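Local coordinates for protein poly-beta-1,6-N-acetyl-D-glucosamine N-deacetylase (Aggregatibacter actinomycetemcomitans, PDB 4U10) that probably removes N-acetyl groups from poly-beta-1,6-N-acetyl-D-glucosamine, by means of a metal-binding polysaccharide deacetylase domain, at residues Gly225-Ile237 and Gly241-Glu253. Numbering follows the deposited sequence.
Sequences GMTHHFALGQKII and GDRYVGRLLIDTE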
ATOM      1  N   GLY A 225      -4.575   1.814 -15.755  1.00 19.87           N
ATOM      2  CA  GLY A 225      -3.283   1.156 -15.892  1.00 21.26           C
ATOM      3  C   GLY A 225      -2.847   0.328 -14.717  1.00 25.73           C
ATOM      4  O   GLY A 225      -1.673   0.002 -14.608  1.00 25.57           O
HETATM    5  N   MSE A 226      -3.772  -0.020 -13.816  1.00 23.04           N
HETATM    6  CA  MSE A 226      -3.411  -0.779 -12.637  1.00 23.08           C
HETATM    7  C   MSE A 226      -4.192  -2.063 -12.657  1.00 24.28           C
HETATM    8  O   MSE A 226      -5.298  -2.176 -12.024  1.00 23.81           O
HETATM    9  CB  MSE A 226      -3.658   0.098 -11.435  1.00 21.90           C
HETATM   10  CG  MSE A 226      -2.877   1.391 -11.600  1.00 22.67           C
HETATM   11 SE   MSE A 226      -3.279   2.549 -10.055  1.00 24.58          SE
HETATM   12  CE  MSE A 226      -4.511   3.820 -10.653  1.00 19.58           C
ATOM     13  N   THR A 227      -3.643  -3.028 -13.405  1.00 21.70           N
ATOM     14  CA  THR A 227      -4.211  -4.360 -13.528  1.00 24.86           C
ATOM     15  C   THR A 227      -3.684  -5.255 -12.407  1.00 22.60           C
ATOM     16  O   THR A 227      -4.368  -6.150 -11.968  1.00 24.36           O
ATOM     17  CB  THR A 227      -3.879  -4.960 -14.934  1.00 25.94           C
ATOM     18  OG1 THR A 227      -4.628  -4.248 -15.899  1.00 33.78           O
ATOM     19  CG2 THR A 227      -4.281  -6.381 -15.032  1.00 27.08           C
ATOM     20  N   HIS A 228      -2.461  -4.985 -11.943  1.00 21.47           N
ATOM     21  CA  HIS A 228      -1.964  -5.572 -10.699  1.00 20.96           C
ATOM     22  C   HIS A 228      -2.521  -4.841  -9.481  1.00 16.57           C
ATOM     23  O   HIS A 228      -2.391  -3.632  -9.338  1.00 17.13           O
ATOM     24  CB  HIS A 228      -0.441  -5.592 -10.687  1.00 20.00           C
ATOM     25  CG  HIS A 228       0.129  -6.414 -11.790  1.00 21.32           C
ATOM     26  ND1 HIS A 228       0.192  -7.793 -11.736  1.00 25.94           N
ATOM     27  CD2 HIS A 228       0.633  -6.060 -12.984  1.00 21.24           C
ATOM     28  CE1 HIS A 228       0.684  -8.241 -12.876  1.00 24.84           C
ATOM     29  NE2 HIS A 228       0.971  -7.204 -13.641  1.00 20.38           N
ATOM     30  N   HIS A 229      -3.129  -5.590  -8.597  1.00 15.90           N
ATOM     31  CA  HIS A 229      -3.685  -5.023  -7.382  1.00 15.51           C
ATOM     32  C   HIS A 229      -3.271  -5.808  -6.148  1.00 15.12           C
ATOM     33  O   HIS A 229      -3.269  -7.050  -6.124  1.00 17.08           O
ATOM     34  CB  HIS A 229      -5.214  -4.813  -7.551  1.00 15.28           C
ATOM     35  CG  HIS A 229      -5.990  -6.056  -7.818  1.00 15.40           C
ATOM     36  ND1 HIS A 229      -6.582  -6.792  -6.819  1.00 15.95           N
ATOM     37  CD2 HIS A 229      -6.311  -6.671  -8.979  1.00 14.46           C
ATOM     38  CE1 HIS A 229      -7.235  -7.812  -7.345  1.00 15.14           C
ATOM     39  NE2 HIS A 229      -7.054  -7.778  -8.651  1.00 15.35           N
ATOM     40  N   PHE A 230      -2.949  -5.093  -5.083  1.00 15.01           N
ATOM     41  CA  PHE A 230      -2.503  -5.700  -3.830  1.00 13.73           C
ATOM     42  C   PHE A 230      -3.662  -5.730  -2.815  1.00 15.13           C
ATOM     43  O   PHE A 230      -4.103  -4.677  -2.334  1.00 13.30           O
ATOM     44  CB  PHE A 230      -1.365  -4.870  -3.224  1.00 13.72           C
ATOM     45  CG  PHE A 230       0.021  -5.047  -3.870  1.00 13.96           C
ATOM     46  CD1 PHE A 230       0.226  -5.642  -5.098  1.00 14.86           C
ATOM     47  CD2 PHE A 230       1.149  -4.506  -3.207  1.00 15.37           C
ATOM     48  CE1 PHE A 230       1.548  -5.717  -5.641  1.00 15.04           C
ATOM     49  CE2 PHE A 230       2.407  -4.623  -3.720  1.00 13.84           C
ATOM     50  CZ  PHE A 230       2.591  -5.226  -4.920  1.00 14.21           C
ATOM     51  N   ALA A 231      -4.066  -6.940  -2.414  1.00 14.37           N
ATOM     52  CA  ALA A 231      -5.046  -7.155  -1.324  1.00 17.17           C
ATOM     53  C   ALA A 231      -4.328  -7.574  -0.012  1.00 19.20           C
ATOM     54  O   ALA A 231      -3.157  -7.262   0.184  1.00 18.85           O
ATOM     55  CB  ALA A 231      -6.106  -8.175  -1.793  1.00 18.23           C
ATOM     56  N   LEU A 232      -5.006  -8.210   0.938  1.00 21.18           N
ATOM     57  CA  LEU A 232      -4.315  -8.747   2.085  1.00 21.55           C
ATOM     58  C   LEU A 232      -4.348 -10.277   1.966  1.00 25.35           C
ATOM     59  O   LEU A 232      -4.125 -10.823   0.861  1.00 24.87           O
ATOM     60  CB  LEU A 232      -4.904  -8.194   3.385  1.00 19.75           C
ATOM     61  CG  LEU A 232      -4.616  -6.709   3.626  1.00 19.55           C
ATOM     62  CD1 LEU A 232      -5.291  -6.196   4.899  1.00 19.25           C
ATOM     63  CD2 LEU A 232      -3.118  -6.566   3.744  1.00 18.66           C
ATOM     64  N   GLY A 233      -4.649 -10.950   3.078  1.00 29.19           N
ATOM     65  CA  GLY A 233      -4.447 -12.398   3.237  1.00 36.88           C
ATOM     66  C   GLY A 233      -5.526 -13.304   2.653  1.00 38.61           C
ATOM     67  O   GLY A 233      -5.546 -14.493   2.932  1.00 49.93           O
ATOM     68  N   GLN A 234      -6.395 -12.739   1.836  1.00 41.69           N
ATOM     69  CA  GLN A 234      -7.395 -13.490   1.085  1.00 46.60           C
ATOM     70  C   GLN A 234      -6.832 -14.337  -0.102  1.00 48.63           C
ATOM     71  O   GLN A 234      -7.598 -14.941  -0.896  1.00 55.58           O
ATOM     72  CB  GLN A 234      -8.498 -12.503   0.628  1.00 48.83           C
ATOM     73  CG  GLN A 234      -8.077 -11.162  -0.014  1.00 51.82           C
ATOM     74  CD  GLN A 234      -8.121  -9.960   0.939  1.00 52.14           C
ATOM     75  OE1 GLN A 234      -7.274  -9.838   1.813  1.00 57.31           O
ATOM     76  NE2 GLN A 234      -9.099  -9.067   0.757  1.00 46.70           N
ATOM     77  N   LYS A 235      -5.501 -14.349  -0.230  1.00 44.42           N
ATOM     78  CA  LYS A 235      -4.742 -15.117  -1.238  1.00 38.59           C
ATOM     79  C   LYS A 235      -3.312 -15.128  -0.724  1.00 40.23           C
ATOM     80  O   LYS A 235      -2.835 -14.100  -0.213  1.00 37.15           O
ATOM     81  CB  LYS A 235      -4.790 -14.426  -2.601  1.00 38.36           C
ATOM     82  CG  LYS A 235      -3.905 -15.050  -3.669  1.00 37.52           C
ATOM     83  CD  LYS A 235      -4.245 -14.481  -5.031  1.00 37.33           C
ATOM     84  CE  LYS A 235      -3.608 -15.291  -6.128  1.00 36.74           C
ATOM     85  NZ  LYS A 235      -2.704 -14.474  -6.966  1.00 34.20           N
ATOM     86  N   ILE A 236      -2.624 -16.263  -0.793  1.00 36.19           N
ATOM     87  CA  ILE A 236      -1.331 -16.347  -0.097  1.00 39.49           C
ATOM     88  C   ILE A 236      -0.179 -16.462  -1.081  1.00 39.96           C
ATOM     89  O   ILE A 236       0.808 -15.717  -0.975  1.00 37.01           O
ATOM     90  CB  ILE A 236      -1.260 -17.510   0.926  1.00 45.64           C
ATOM     91  CG1 ILE A 236      -2.358 -17.392   2.015  1.00 48.99           C
ATOM     92  CG2 ILE A 236       0.135 -17.629   1.532  1.00 44.44           C
ATOM     93  CD1 ILE A 236      -2.332 -16.184   2.937  1.00 53.22           C
ATOM     94  N   ILE A 237      -0.314 -17.376  -2.040  1.00 36.34           N
ATOM     95  CA  ILE A 237       0.706 -17.553  -3.053  1.00 35.70           C
ATOM     96  C   ILE A 237       0.372 -16.764  -4.345  1.00 33.93           C
ATOM     97  O   ILE A 237      -0.773 -16.729  -4.834  1.00 29.69           O
ATOM     98  CB  ILE A 237       0.991 -19.054  -3.326  1.00 38.79           C
ATOM     99  CG1 ILE A 237       0.096 -19.590  -4.428  1.00 39.52           C
ATOM    100  CG2 ILE A 237       0.870 -19.882  -2.043  1.00 40.43           C
ATOM    101  CD1 ILE A 237       0.675 -19.348  -5.815  1.00 39.14           C
ATOM    102  N   GLY A 241       2.883 -13.272 -13.175  1.00 25.61           N
ATOM    103  CA  GLY A 241       1.798 -12.952 -14.071  1.00 25.55           C
ATOM    104  C   GLY A 241       0.465 -12.658 -13.410  1.00 24.00           C
ATOM    105  O   GLY A 241      -0.393 -12.074 -14.067  1.00 25.87           O
ATOM    106  N   ASP A 242       0.261 -13.083 -12.157  1.00 26.00           N
ATOM    107  CA  ASP A 242      -1.015 -12.848 -11.434  1.00 24.64           C
ATOM    108  C   ASP A 242      -1.325 -11.364 -11.362  1.00 25.63           C
ATOM    109  O   ASP A 242      -0.421 -10.557 -11.149  1.00 24.25           O
ATOM    110  CB  ASP A 242      -0.969 -13.417 -10.021  1.00 26.88           C
ATOM    111  CG  ASP A 242      -1.084 -14.940 -10.004  1.00 26.68           C
ATOM    112  OD1 ASP A 242      -1.280 -15.534 -11.090  1.00 25.39           O
ATOM    113  OD2 ASP A 242      -0.969 -15.525  -8.924  1.00 24.86           O
ATOM    114  N   ARG A 243      -2.588 -11.027 -11.597  1.00 23.60           N
ATOM    115  CA  ARG A 243      -3.129  -9.693 -11.412  1.00 26.37           C
ATOM    116  C   ARG A 243      -3.467  -9.436  -9.939  1.00 25.17           C
ATOM    117  O   ARG A 243      -3.129  -8.388  -9.378  1.00 23.02           O
ATOM    118  CB  ARG A 243      -4.398  -9.546 -12.248  1.00 29.58           C
ATOM    119  CG  ARG A 243      -4.168  -9.648 -13.756  1.00 36.82           C
ATOM    120  CD  ARG A 243      -5.494 -10.036 -14.467  1.00 43.00           C
ATOM    121  NE  ARG A 243      -5.587  -9.607 -15.874  1.00 49.72           N
ATOM    122  CZ  ARG A 243      -4.807 -10.028 -16.877  1.00 51.98           C
ATOM    123  NH1 ARG A 243      -3.813 -10.916 -16.695  1.00 49.95           N
ATOM    124  NH2 ARG A 243      -5.026  -9.534 -18.093  1.00 55.54           N
ATOM    125  N   TYR A 244      -4.111 -10.422  -9.319  1.00 25.93           N
ATOM    126  CA  TYR A 244      -4.561 -10.370  -7.896  1.00 26.63           C
ATOM    127  C   TYR A 244      -3.422 -10.815  -6.993  1.00 25.01           C
ATOM    128  O   TYR A 244      -3.051 -11.990  -7.009  1.00 24.38           O
ATOM    129  CB  TYR A 244      -5.770 -11.312  -7.735  1.00 28.01           C
ATOM    130  CG  TYR A 244      -6.375 -11.549  -6.355  1.00 31.25           C
ATOM    131  CD1 TYR A 244      -6.056 -10.768  -5.232  1.00 36.90           C
ATOM    132  CD2 TYR A 244      -7.312 -12.545  -6.195  1.00 38.96           C
ATOM    133  CE1 TYR A 244      -6.641 -11.033  -4.001  1.00 34.38           C
ATOM    134  CE2 TYR A 244      -7.917 -12.802  -4.985  1.00 40.77           C
ATOM    135  CZ  TYR A 244      -7.587 -12.051  -3.892  1.00 39.77           C
ATOM    136  OH  TYR A 244      -8.240 -12.358  -2.713  1.00 43.57           O
ATOM    137  N   VAL A 245      -2.868  -9.897  -6.216  1.00 19.88           N
ATOM    138  CA  VAL A 245      -1.687 -10.209  -5.418  1.00 19.71           C
ATOM    139  C   VAL A 245      -2.092 -10.189  -3.957  1.00 18.27           C
ATOM    140  O   VAL A 245      -2.649  -9.219  -3.517  1.00 18.35           O
ATOM    141  CB  VAL A 245      -0.640  -9.140  -5.640  1.00 21.21           C
ATOM    142  CG1 VAL A 245       0.535  -9.391  -4.688  1.00 23.73           C
ATOM    143  CG2 VAL A 245      -0.204  -9.127  -7.091  1.00 20.90           C
ATOM    144  N   GLY A 246      -1.908 -11.272  -3.226  1.00 16.82           N
ATOM    145  CA  GLY A 246      -2.146 -11.298  -1.783  1.00 16.87           C
ATOM    146  C   GLY A 246      -0.949 -10.939  -0.950  1.00 17.00           C
ATOM    147  O   GLY A 246       0.214 -11.071  -1.368  1.00 17.18           O
ATOM    148  N   ARG A 247      -1.221 -10.479   0.259  1.00 16.63           N
ATOM    149  CA  ARG A 247      -0.200 -10.010   1.135  1.00 16.23           C
ATOM    150  C   ARG A 247      -0.471 -10.468   2.557  1.00 18.54           C
ATOM    151  O   ARG A 247      -1.639 -10.656   2.977  1.00 15.65           O
ATOM    152  CB  ARG A 247      -0.138  -8.460   1.071  1.00 15.65           C
ATOM    153  CG  ARG A 247       0.060  -7.831  -0.323  1.00 14.45           C
ATOM    154  CD  ARG A 247       0.384  -6.340  -0.170  1.00 14.16           C
ATOM    155  NE  ARG A 247      -0.778  -5.613   0.405  1.00 13.06           N
ATOM    156  CZ  ARG A 247      -0.755  -4.362   0.859  1.00 13.32           C
ATOM    157  NH1 ARG A 247       0.365  -3.653   0.852  1.00 13.47           N
ATOM    158  NH2 ARG A 247      -1.851  -3.805   1.378  1.00 13.65           N
ATOM    159  N   LEU A 248       0.598 -10.602   3.338  1.00 18.33           N
ATOM    160  CA  LEU A 248       0.451 -10.778   4.759  1.00 19.03           C
ATOM    161  C   LEU A 248       0.387  -9.425   5.473  1.00 18.24           C
ATOM    162  O   LEU A 248       1.324  -8.641   5.390  1.00 16.83           O
ATOM    163  CB  LEU A 248       1.639 -11.605   5.289  1.00 21.82           C
ATOM    164  CG  LEU A 248       1.622 -11.833   6.795  1.00 22.35           C
ATOM    165  CD1 LEU A 248       0.376 -12.606   7.206  1.00 22.45           C
ATOM    166  CD2 LEU A 248       2.904 -12.547   7.128  1.00 23.35           C
ATOM    167  N   LEU A 249      -0.691  -9.145   6.192  1.00 16.67           N
ATOM    168  CA  LEU A 249      -0.753  -7.917   7.003  1.00 17.52           C
ATOM    169  C   LEU A 249       0.094  -8.011   8.243  1.00 17.29           C
ATOM    170  O   LEU A 249      -0.174  -8.849   9.102  1.00 16.48           O
ATOM    171  CB  LEU A 249      -2.208  -7.635   7.429  1.00 19.19           C
ATOM    172  CG  LEU A 249      -2.486  -6.418   8.314  1.00 18.75           C
ATOM    173  CD1 LEU A 249      -2.060  -5.173   7.587  1.00 19.34           C
ATOM    174  CD2 LEU A 249      -3.947  -6.312   8.729  1.00 18.48           C
ATOM    175  N   ILE A 250       1.108  -7.157   8.361  1.00 16.73           N
ATOM    176  CA  ILE A 250       2.006  -7.201   9.468  1.00 18.41           C
ATOM    177  C   ILE A 250       1.411  -6.465  10.683  1.00 19.07           C
ATOM    178  O   ILE A 250       0.855  -5.388  10.570  1.00 17.32           O
ATOM    179  CB  ILE A 250       3.370  -6.577   9.089  1.00 18.60           C
ATOM    180  CG1 ILE A 250       3.992  -7.251   7.835  1.00 18.36           C
ATOM    181  CG2 ILE A 250       4.312  -6.651  10.264  1.00 20.65           C
ATOM    182  CD1 ILE A 250       4.468  -8.691   8.057  1.00 19.77           C
ATOM    183  N   ASP A 251       1.562  -7.026  11.870  1.00 21.10           N
ATOM    184  CA  ASP A 251       1.254  -6.251  13.090  1.00 22.38           C
ATOM    185  C   ASP A 251       2.308  -6.541  14.156  1.00 24.65           C
ATOM    186  O   ASP A 251       3.253  -7.367  13.931  1.00 18.45           O
ATOM    187  CB  ASP A 251      -0.167  -6.556  13.602  1.00 25.22           C
ATOM    188  CG  ASP A 251      -0.439  -8.061  13.792  1.00 25.74           C
ATOM    189  OD1 ASP A 251       0.308  -8.775  14.499  1.00 28.68           O
ATOM    190  OD2 ASP A 251      -1.466  -8.521  13.271  1.00 27.62           O
ATOM    191  N   THR A 252       2.172  -5.885  15.309  1.00 25.41           N
ATOM    192  CA  THR A 252       3.145  -6.072  16.400  1.00 24.70           C
ATOM    193  C   THR A 252       3.234  -7.485  16.915  1.00 25.99           C
ATOM    194  O   THR A 252       4.177  -7.747  17.628  1.00 29.33           O
ATOM    195  CB  THR A 252       2.823  -5.248  17.618  1.00 23.08           C
ATOM    196  OG1 THR A 252       1.503  -5.562  17.971  1.00 19.91           O
ATOM    197  CG2 THR A 252       2.947  -3.788  17.357  1.00 25.51           C
ATOM    198  N   GLU A 253       2.273  -8.362  16.611  1.00 26.63           N
ATOM    199  CA  GLU A 253       2.357  -9.804  16.980  1.00 31.76           C
ATOM    200  C   GLU A 253       2.890 -10.699  15.880  1.00 29.83           C
ATOM    201  O   GLU A 253       2.917 -11.926  16.016  1.00 28.22           O
ATOM    202  CB  GLU A 253       1.005 -10.383  17.393  1.00 35.44           C
ATOM    203  CG  GLU A 253       0.715 -10.264  18.879  1.00 41.88           C
ATOM    204  CD  GLU A 253       0.219  -8.891  19.255  1.00 46.56           C
ATOM    205  OE1 GLU A 253      -0.957  -8.778  19.718  1.00 56.39           O
ATOM    206  OE2 GLU A 253       1.005  -7.919  19.078  1.00 54.87           O
TER
HETATM  207  O   HOH W   1      -4.646  -4.024   0.271  1.00 14.28           O
HETATM  208  O   HOH W   2       1.840 -13.237  -0.409  1.00 20.08           O
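His229 and Phe230 pair in parallel with Tyr244 and Val245, two short strands showing how a parallel ladder alternates its bonds. His229 N donates to Arg243 O, Val245 N to His229 O and Ala231 N to Val245 O, each 2.9 Å long. Beyond the ladder, Leu232 O is met by Arg247 N from above the carbonyl plane, and 225-237 turns back over its partner.

The turn carries Lys235 across the Tyr244 ring, its CD 3.8 Å above the plane and centred on one face. A bend at the last torsion (chi4 -121°) brings the ammonium group to two acceptors. One is Tyr244 O; in the other bond, a salt bridge, Lys235 NZ lies 2.8 Å from Asp242 OD2, approached from above the carboxylate plane. The His229 ring rests one face on Tyr244 CA; the two rings are nearly parallel (11°) but barely overlap. On the sheet face that carries Phe230 and Val245, Phe230 CD1 packs 3.6 Å from Val245 CB; Arg247, from beyond the ladder, brings its CD up to CD2 of the same ring. Arg247 NE gives Ala231 O an almost straight bond of 2.9 Å in the guanidinium plane, helping fix the rotation of that group. On the same guanidinium, NH1 forms a salt bridge with Asp74, a zinc ligand.

Strand 205-207 continues the parallel sheet beyond 228-230, and the contact thus links this small sheet to the metal site of a polysaccharide deacetylase (NodB) domain.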